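Local coordinates for kinesin-like protein KAR3 (Saccharomyces cerevisiae, PDB 1F9V) that probably hydrolyses ATP to drive movement along microtubules, as a kinesin-family motor, and is held here as its motor domain with ADP and magnesium bound, at residues Lys164-Arg168 against Ile178-Thr182; Ser219-Leu225 against Tyr237-Val243. The protein carries 2 engineered substitutions. All blocks are in the same frame, centred on the assembly; numbering follows the deposited sequence.

Contact 1. Residues Lys164-Arg168 against Ile178-Thr182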
ATOM      1  N   LYS A 164       9.976 -13.520  20.663  1.00 27.38           N
ATOM      2  CA  LYS A 164      10.802 -12.692  19.797  1.00 26.35           C
ATOM      3  C   LYS A 164      10.450 -12.912  18.334  1.00 22.87           C
ATOM      4  O   LYS A 164      10.067 -14.011  17.932  1.00 22.53           O
ATOM      5  CB  LYS A 164      12.286 -13.003  20.017  1.00 29.98           C
ATOM      6  CG  LYS A 164      13.126 -11.785  20.370  1.00 33.82           C
ATOM      7  CD  LYS A 164      14.614 -12.109  20.346  1.00 37.57           C
ATOM      8  CE  LYS A 164      15.044 -12.855  21.608  1.00 40.50           C
ATOM      9  NZ  LYS A 164      16.234 -12.227  22.276  1.00 43.68           N
ATOM     10  N   HIS A 165      10.587 -11.854  17.545  1.00 20.31           N
ATOM     11  CA  HIS A 165      10.294 -11.916  16.124  1.00 17.62           C
ATOM     12  C   HIS A 165      11.499 -11.462  15.327  1.00 16.20           C
ATOM     13  O   HIS A 165      11.767 -10.271  15.234  1.00 17.77           O
ATOM     14  CB  HIS A 165       9.105 -11.019  15.782  1.00 16.40           C
ATOM     15  CG  HIS A 165       7.838 -11.405  16.472  1.00 16.06           C
ATOM     16  ND1 HIS A 165       7.298 -12.672  16.386  1.00 15.67           N
ATOM     17  CD2 HIS A 165       6.999 -10.692  17.261  1.00 16.10           C
ATOM     18  CE1 HIS A 165       6.183 -12.720  17.090  1.00 15.98           C
ATOM     19  NE2 HIS A 165       5.979 -11.531  17.631  1.00 16.99           N
ATOM     20  N   GLU A 166      12.231 -12.415  14.760  1.00 13.23           N
ATOM     21  CA  GLU A 166      13.404 -12.088  13.961  1.00 13.07           C
ATOM     22  C   GLU A 166      13.123 -12.299  12.484  1.00 11.34           C
ATOM     23  O   GLU A 166      12.479 -13.273  12.101  1.00 12.17           O
ATOM     24  CB  GLU A 166      14.603 -12.959  14.363  1.00 12.51           C
ATOM     25  CG  GLU A 166      15.141 -12.672  15.743  1.00 14.47           C
ATOM     26  CD  GLU A 166      16.465 -13.365  16.002  1.00 15.10           C
ATOM     27  OE1 GLU A 166      16.825 -14.284  15.239  1.00 15.37           O
ATOM     28  OE2 GLU A 166      17.145 -12.989  16.972  1.00 19.17           O
ATOM     29  N   ILE A 167      13.614 -11.380  11.663  1.00 11.24           N
ATOM     30  CA  ILE A 167      13.458 -11.471  10.226  1.00 10.42           C
ATOM     31  C   ILE A 167      14.508 -12.443   9.685  1.00 11.43           C
ATOM     32  O   ILE A 167      15.699 -12.312   9.977  1.00 11.19           O
ATOM     33  CB  ILE A 167      13.654 -10.093   9.561  1.00  9.99           C
ATOM     34  CG1 ILE A 167      12.470  -9.185   9.900  1.00 11.43           C
ATOM     35  CG2 ILE A 167      13.789 -10.247   8.061  1.00 10.40           C
ATOM     36  CD1 ILE A 167      12.623  -7.751   9.382  1.00 11.66           C
ATOM     37  N   ARG A 168      14.055 -13.418   8.900  1.00 11.59           N
ATOM     38  CA  ARG A 168      14.939 -14.418   8.314  1.00 10.75           C
ATOM     39  C   ARG A 168      14.881 -14.356   6.804  1.00 10.35           C
ATOM     40  O   ARG A 168      13.926 -14.830   6.191  1.00 11.92           O
ATOM     41  CB  ARG A 168      14.538 -15.826   8.763  1.00 11.90           C
ATOM     42  CG  ARG A 168      14.662 -16.071  10.248  1.00 12.25           C
ATOM     43  CD  ARG A 168      15.912 -16.869  10.580  1.00 14.41           C
ATOM     44  NE  ARG A 168      15.873 -17.364  11.955  1.00 15.79           N
ATOM     45  CZ  ARG A 168      16.282 -16.667  13.014  1.00 17.26           C
ATOM     46  NH1 ARG A 168      16.765 -15.444  12.855  1.00 16.53           N
ATOM     47  NH2 ARG A 168      16.191 -17.182  14.235  1.00 17.10           N
ATOM     48  N   ILE A 178       9.328 -14.555   9.325  1.00 10.17           N
ATOM     49  CA  ILE A 178       9.544 -13.915  10.615  1.00 11.94           C
ATOM     50  C   ILE A 178       9.303 -14.968  11.678  1.00 12.20           C
ATOM     51  O   ILE A 178       8.262 -15.614  11.687  1.00 13.52           O
ATOM     52  CB  ILE A 178       8.558 -12.746  10.857  1.00 11.63           C
ATOM     53  CG1 ILE A 178       8.569 -11.784   9.662  1.00 10.91           C
ATOM     54  CG2 ILE A 178       8.933 -12.011  12.139  1.00 11.82           C
ATOM     55  CD1 ILE A 178       7.325 -10.908   9.590  1.00 10.83           C
ATOM     56  N   THR A 179      10.260 -15.134  12.579  1.00 13.09           N
ATOM     57  CA  THR A 179      10.127 -16.144  13.618  1.00 13.87           C
ATOM     58  C   THR A 179       9.011 -15.852  14.614  1.00 14.38           C
ATOM     59  O   THR A 179       8.741 -14.695  14.961  1.00 14.42           O
ATOM     60  CB  THR A 179      11.442 -16.314  14.391  1.00 13.26           C
ATOM     61  OG1 THR A 179      11.719 -15.122  15.126  1.00 13.45           O
ATOM     62  CG2 THR A 179      12.582 -16.584  13.439  1.00 13.33           C
ATOM     63  N   ASN A 180       8.358 -16.925  15.050  1.00 14.60           N
ATOM     64  CA  ASN A 180       7.279 -16.858  16.024  1.00 15.48           C
ATOM     65  C   ASN A 180       6.086 -15.999  15.623  1.00 15.49           C
ATOM     66  O   ASN A 180       5.449 -15.383  16.474  1.00 16.28           O
ATOM     67  CB  ASN A 180       7.835 -16.386  17.364  1.00 18.13           C
ATOM     68  CG  ASN A 180       8.952 -17.282  17.866  1.00 20.70           C
ATOM     69  OD1 ASN A 180       8.816 -18.510  17.880  1.00 22.22           O
ATOM     70  ND2 ASN A 180      10.064 -16.677  18.270  1.00 21.30           N
ATOM     71  N   VAL A 181       5.790 -15.964  14.326  1.00 14.46           N
ATOM     72  CA  VAL A 181       4.657 -15.204  13.822  1.00 14.34           C
ATOM     73  C   VAL A 181       3.649 -16.194  13.275  1.00 13.79           C
ATOM     74  O   VAL A 181       3.972 -17.009  12.413  1.00 15.36           O
ATOM     75  CB  VAL A 181       5.058 -14.241  12.692  1.00 15.26           C
ATOM     76  CG1 VAL A 181       3.805 -13.770  11.943  1.00 15.34           C
ATOM     77  CG2 VAL A 181       5.823 -13.054  13.273  1.00 16.18           C
ATOM     78  N   THR A 182       2.427 -16.122  13.786  1.00 12.82           N
ATOM     79  CA  THR A 182       1.366 -17.016  13.358  1.00 14.43           C
ATOM     80  C   THR A 182       1.091 -16.954  11.860  1.00 14.77           C
ATOM     81  O   THR A 182       0.959 -15.870  11.285  1.00 14.25           O
ATOM     82  CB  THR A 182       0.054 -16.689  14.091  1.00 13.76           C
ATOM     83  OG1 THR A 182       0.285 -16.693  15.500  1.00 16.81           O
ATOM     84  CG2 THR A 182      -1.019 -17.706  13.752  1.00 14.73           C
TER

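Contact 2. Residues Ser219-Leu225 against Tyr237-Val243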
ATOM      1  N   SER A 219       0.415  -1.639   9.213  1.00  9.31           N
ATOM      2  CA  SER A 219      -0.220  -2.944   9.311  1.00 10.71           C
ATOM      3  C   SER A 219       0.062  -3.646   7.989  1.00 10.42           C
ATOM      4  O   SER A 219      -0.159  -3.085   6.913  1.00  9.93           O
ATOM      5  CB  SER A 219      -1.721  -2.780   9.556  1.00 11.15           C
ATOM      6  OG  SER A 219      -1.935  -2.076  10.768  1.00 12.11           O
ATOM      7  N   ILE A 220       0.561  -4.874   8.067  1.00  9.51           N
ATOM      8  CA  ILE A 220       0.927  -5.611   6.865  1.00  9.54           C
ATOM      9  C   ILE A 220       0.264  -6.979   6.750  1.00  9.86           C
ATOM     10  O   ILE A 220       0.462  -7.844   7.601  1.00  9.96           O
ATOM     11  CB  ILE A 220       2.472  -5.792   6.807  1.00 10.48           C
ATOM     12  CG1 ILE A 220       3.153  -4.434   7.005  1.00 11.74           C
ATOM     13  CG2 ILE A 220       2.891  -6.399   5.479  1.00 11.21           C
ATOM     14  CD1 ILE A 220       4.244  -4.434   8.042  1.00 14.90           C
ATOM     15  N   PHE A 221      -0.532  -7.161   5.700  1.00  9.70           N
ATOM     16  CA  PHE A 221      -1.207  -8.431   5.449  1.00  9.20           C
ATOM     17  C   PHE A 221      -0.371  -9.149   4.386  1.00  9.39           C
ATOM     18  O   PHE A 221      -0.278  -8.710   3.237  1.00  9.09           O
ATOM     19  CB  PHE A 221      -2.637  -8.179   4.949  1.00 10.62           C
ATOM     20  CG  PHE A 221      -3.548  -9.367   5.080  1.00 12.01           C
ATOM     21  CD1 PHE A 221      -3.569 -10.351   4.102  1.00 13.12           C
ATOM     22  CD2 PHE A 221      -4.389  -9.500   6.183  1.00 14.10           C
ATOM     23  CE1 PHE A 221      -4.413 -11.459   4.217  1.00 13.66           C
ATOM     24  CE2 PHE A 221      -5.238 -10.605   6.308  1.00 13.55           C
ATOM     25  CZ  PHE A 221      -5.245 -11.584   5.319  1.00 12.47           C
ATOM     26  N   ILE A 222       0.249 -10.256   4.781  1.00  8.75           N
ATOM     27  CA  ILE A 222       1.104 -11.012   3.877  1.00  8.86           C
ATOM     28  C   ILE A 222       0.425 -12.283   3.406  1.00  8.58           C
ATOM     29  O   ILE A 222      -0.075 -13.064   4.215  1.00  9.84           O
ATOM     30  CB  ILE A 222       2.450 -11.368   4.567  1.00 10.27           C
ATOM     31  CG1 ILE A 222       3.112 -10.091   5.098  1.00 10.57           C
ATOM     32  CG2 ILE A 222       3.368 -12.076   3.587  1.00  9.69           C
ATOM     33  CD1 ILE A 222       4.334 -10.325   5.980  1.00 12.48           C
ATOM     34  N   ILE A 223       0.415 -12.477   2.094  1.00  7.98           N
ATOM     35  CA  ILE A 223      -0.205 -13.641   1.472  1.00 10.10           C
ATOM     36  C   ILE A 223       0.818 -14.383   0.619  1.00 10.47           C
ATOM     37  O   ILE A 223       1.516 -13.775  -0.194  1.00 11.51           O
ATOM     38  CB  ILE A 223      -1.367 -13.221   0.543  1.00 10.39           C
ATOM     39  CG1 ILE A 223      -2.482 -12.563   1.361  1.00 11.76           C
ATOM     40  CG2 ILE A 223      -1.877 -14.432  -0.234  1.00 10.99           C
ATOM     41  CD1 ILE A 223      -3.359 -11.615   0.557  1.00 13.26           C
ATOM     42  N   HIS A 224       0.905 -15.697   0.803  1.00 10.32           N
ATOM     43  CA  HIS A 224       1.828 -16.508   0.016  1.00 10.81           C
ATOM     44  C   HIS A 224       1.017 -17.442  -0.879  1.00 11.51           C
ATOM     45  O   HIS A 224       0.104 -18.125  -0.412  1.00 12.21           O
ATOM     46  CB  HIS A 224       2.740 -17.317   0.941  1.00 10.97           C
ATOM     47  CG  HIS A 224       3.381 -16.496   2.017  1.00 10.31           C
ATOM     48  ND1 HIS A 224       4.443 -15.652   1.775  1.00 11.93           N
ATOM     49  CD2 HIS A 224       3.099 -16.379   3.335  1.00 11.25           C
ATOM     50  CE1 HIS A 224       4.790 -15.052   2.899  1.00 11.77           C
ATOM     51  NE2 HIS A 224       3.991 -15.475   3.860  1.00 13.04           N
ATOM     52  N   LEU A 225       1.332 -17.445  -2.169  1.00 12.72           N
ATOM     53  CA  LEU A 225       0.636 -18.301  -3.121  1.00 13.76           C
ATOM     54  C   LEU A 225       1.607 -19.352  -3.611  1.00 15.23           C
ATOM     55  O   LEU A 225       2.523 -19.039  -4.375  1.00 14.31           O
ATOM     56  CB  LEU A 225       0.147 -17.503  -4.332  1.00 15.39           C
ATOM     57  CG  LEU A 225      -0.800 -16.325  -4.131  1.00 17.51           C
ATOM     58  CD1 LEU A 225      -1.291 -15.866  -5.498  1.00 17.35           C
ATOM     59  CD2 LEU A 225      -1.968 -16.725  -3.243  1.00 18.02           C
ATOM     60  N   TYR A 237       5.907 -19.623  -6.802  1.00 17.56           N
ATOM     61  CA  TYR A 237       5.743 -19.057  -5.470  1.00 14.84           C
ATOM     62  C   TYR A 237       5.756 -17.538  -5.552  1.00 13.22           C
ATOM     63  O   TYR A 237       6.679 -16.950  -6.101  1.00 12.94           O
ATOM     64  CB  TYR A 237       6.866 -19.528  -4.545  1.00 12.72           C
ATOM     65  CG  TYR A 237       6.568 -19.307  -3.081  1.00 14.07           C
ATOM     66  CD1 TYR A 237       5.781 -20.210  -2.361  1.00 13.03           C
ATOM     67  CD2 TYR A 237       7.064 -18.189  -2.412  1.00 13.61           C
ATOM     68  CE1 TYR A 237       5.502 -20.005  -1.009  1.00 14.11           C
ATOM     69  CE2 TYR A 237       6.791 -17.977  -1.065  1.00 14.13           C
ATOM     70  CZ  TYR A 237       6.014 -18.886  -0.370  1.00 13.70           C
ATOM     71  OH  TYR A 237       5.772 -18.681   0.966  1.00 15.63           O
ATOM     72  N   GLY A 238       4.722 -16.910  -5.011  1.00 11.69           N
ATOM     73  CA  GLY A 238       4.644 -15.461  -5.038  1.00 12.04           C
ATOM     74  C   GLY A 238       4.078 -14.945  -3.737  1.00 11.25           C
ATOM     75  O   GLY A 238       3.229 -15.591  -3.125  1.00 12.76           O
ATOM     76  N   THR A 239       4.543 -13.778  -3.307  1.00 10.03           N
ATOM     77  CA  THR A 239       4.066 -13.200  -2.062  1.00 10.56           C
ATOM     78  C   THR A 239       3.465 -11.808  -2.280  1.00  9.79           C
ATOM     79  O   THR A 239       4.012 -10.996  -3.024  1.00 10.04           O
ATOM     80  CB  THR A 239       5.217 -13.103  -1.031  1.00  9.12           C
ATOM     81  OG1 THR A 239       5.681 -14.425  -0.718  1.00 11.45           O
ATOM     82  CG2 THR A 239       4.753 -12.430   0.240  1.00  9.07           C
ATOM     83  N   LEU A 240       2.325 -11.565  -1.644  1.00  9.20           N
ATOM     84  CA  LEU A 240       1.656 -10.273  -1.719  1.00  8.99           C
ATOM     85  C   LEU A 240       1.734  -9.635  -0.350  1.00  8.63           C
ATOM     86  O   LEU A 240       1.431 -10.273   0.661  1.00  8.35           O
ATOM     87  CB  LEU A 240       0.189 -10.435  -2.113  1.00  9.86           C
ATOM     88  CG  LEU A 240      -0.038 -11.068  -3.480  1.00 12.11           C
ATOM     89  CD1 LEU A 240      -0.503 -12.506  -3.276  1.00 13.24           C
ATOM     90  CD2 LEU A 240      -1.054 -10.250  -4.280  1.00 12.70           C
ATOM     91  N   ASN A 241       2.151  -8.374  -0.319  1.00  7.05           N
ATOM     92  CA  ASN A 241       2.253  -7.637   0.928  1.00  7.16           C
ATOM     93  C   ASN A 241       1.346  -6.426   0.786  1.00  6.46           C
ATOM     94  O   ASN A 241       1.655  -5.496   0.043  1.00  8.14           O
ATOM     95  CB  ASN A 241       3.705  -7.216   1.163  1.00  8.34           C
ATOM     96  CG  ASN A 241       4.664  -8.382   1.037  1.00  8.06           C
ATOM     97  OD1 ASN A 241       4.892  -9.110   2.005  1.00  9.75           O
ATOM     98  ND2 ASN A 241       5.213  -8.578  -0.157  1.00  7.46           N
ATOM     99  N   LEU A 242       0.217  -6.475   1.485  1.00  6.91           N
ATOM    100  CA  LEU A 242      -0.792  -5.411   1.448  1.00  6.83           C
ATOM    101  C   LEU A 242      -0.649  -4.577   2.719  1.00  6.50           C
ATOM    102  O   LEU A 242      -1.024  -5.003   3.810  1.00  7.18           O
ATOM    103  CB  LEU A 242      -2.181  -6.052   1.318  1.00  7.61           C
ATOM    104  CG  LEU A 242      -2.218  -7.156   0.245  1.00 11.21           C
ATOM    105  CD1 LEU A 242      -3.614  -7.741   0.135  1.00 11.27           C
ATOM    106  CD2 LEU A 242      -1.771  -6.591  -1.098  1.00 10.53           C
ATOM    107  N   VAL A 243      -0.120  -3.367   2.549  1.00  7.08           N
ATOM    108  CA  VAL A 243       0.186  -2.478   3.662  1.00  7.17           C
ATOM    109  C   VAL A 243      -0.681  -1.243   3.854  1.00  7.47           C
ATOM    110  O   VAL A 243      -0.916  -0.481   2.919  1.00  8.40           O
ATOM    111  CB  VAL A 243       1.664  -1.993   3.555  1.00  8.69           C
ATOM    112  CG1 VAL A 243       2.094  -1.270   4.831  1.00  7.04           C
ATOM    113  CG2 VAL A 243       2.581  -3.178   3.262  1.00  7.76           C
TER
HETATM  114  O   HOH W   1      -2.896  -4.047   6.074  1.00 23.57           O

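Contact 1. Residues Lys164-Arg168 against Ile178-Thr182
The His165 ring and the Arg168 guanidinium reach the segment 178-182 in different ways, the first by its edge and the second by a face. At the open end of a small antiparallel hairpin on the surface of the kinesin motor domain, ND1 of His165 points its N-H at Thr179 O, 2.9 Å away and in the plane of both the ring and the carbonyl. CG2 of Val181 approaches this ring obliquely, 3.5 Å from ND1. Over one face of the Arg168 guanidinium sits the methyl CG2 of Thr179, displaced toward the rim, while Glu166 OE1 lies at its edge and takes a salt-bridging bond from NH1 at 2.7 Å through its anti lone pair. A bend at chi2 (-102°) brings the arginine chain back over that methyl.

Thr179 is gripped through both backbone and side chain. Its N donates to Glu166 O, and its OG1, placed between the backbone N and carbonyl carbon (chi1 67°), receives the N-H of Glu166 at 2.8 Å. Beyond the bridge between Ile167 and Ile178, whose side chains pack on Leu301 of helix 297-306, the chain enters a type II turn from Ile178 to Val181. Asn180, within this turn, folds its amide back so that ND2 donates a nearly straight hydrogen bond (169°) to Lys164 O at 2.7 Å, the acceptor lying in the amide plane of Asn180.

Contact 2. Residues Ser219-Leu225 against Tyr237-Val243
The antiparallel hairpin of strands 218-228 and 235-244 forms part of the central sheet of the kinesin motor domain, a P-loop NTPase fold. The axes of the two short strand segments approach to 4.6 Å. Paired backbone bonds join Phe221 with Leu242, Ile223 with Leu240 and Leu225 with Gly238. On the face of Ile223, Leu225, Leu240 and Leu242, CD1 of Leu240 lies 3.9 Å from Ile223 CG2 and equally close to Leu225 CG, while the CD1 methyls of Ile223 and Leu242 touch where the two chains cross at a slant. Helix 109-124 covers this layer.

The other face is more polar. His224 and Thr239 lie side by side, and Thr239 OG1 meets ND1 at the ring edge, in plane, at 3.0 Å, in a hydrogen bond that either could donate. The other ring nitrogen, NE2, is hydrogen-bonded to Glu136 of strand 130-141, so the imidazole is fixed at both nitrogens. Tyr237, with CG anti to the backbone N (chi1 -164°), comes in obliquely beside the histidine and sets OH 3.3 Å from His224 CB. A leucine in place of His224 would probably leave Glu136 and Thr239 OG1 without this shared partner. Further along, the methyl CG2 of Ile222 touches Thr239 CG2 at 3.6 Å. At the end nearer the bound magnesium ion, one water donates to Ser219 O at 3.0 Å and to Leu242 O at 3.1 Å.

In the fold
From the N terminus, the chain builds strand 86-91, the P-loop on ADP and strand 130-141 before reaching contact 1, which closes the small 167-170/175-178 hairpin. It then passes through strand 184-185 and helix 192-199 to contact 2, which closes the hairpin of strands 218-228 and 235-244. The two closures follow in series, neither nesting nor crossing, with centres about 15 Å apart and nearest atoms about 5 Å apart without touching. Strand 130-141 links them: Ile138 meets Ile178 of contact 1 and bonds through its backbone to Ile220 of contact 2. Contact 1 thus flanks the central sheet at the surface, whereas contact 2 joins strands 130-141 and 86-91 within it.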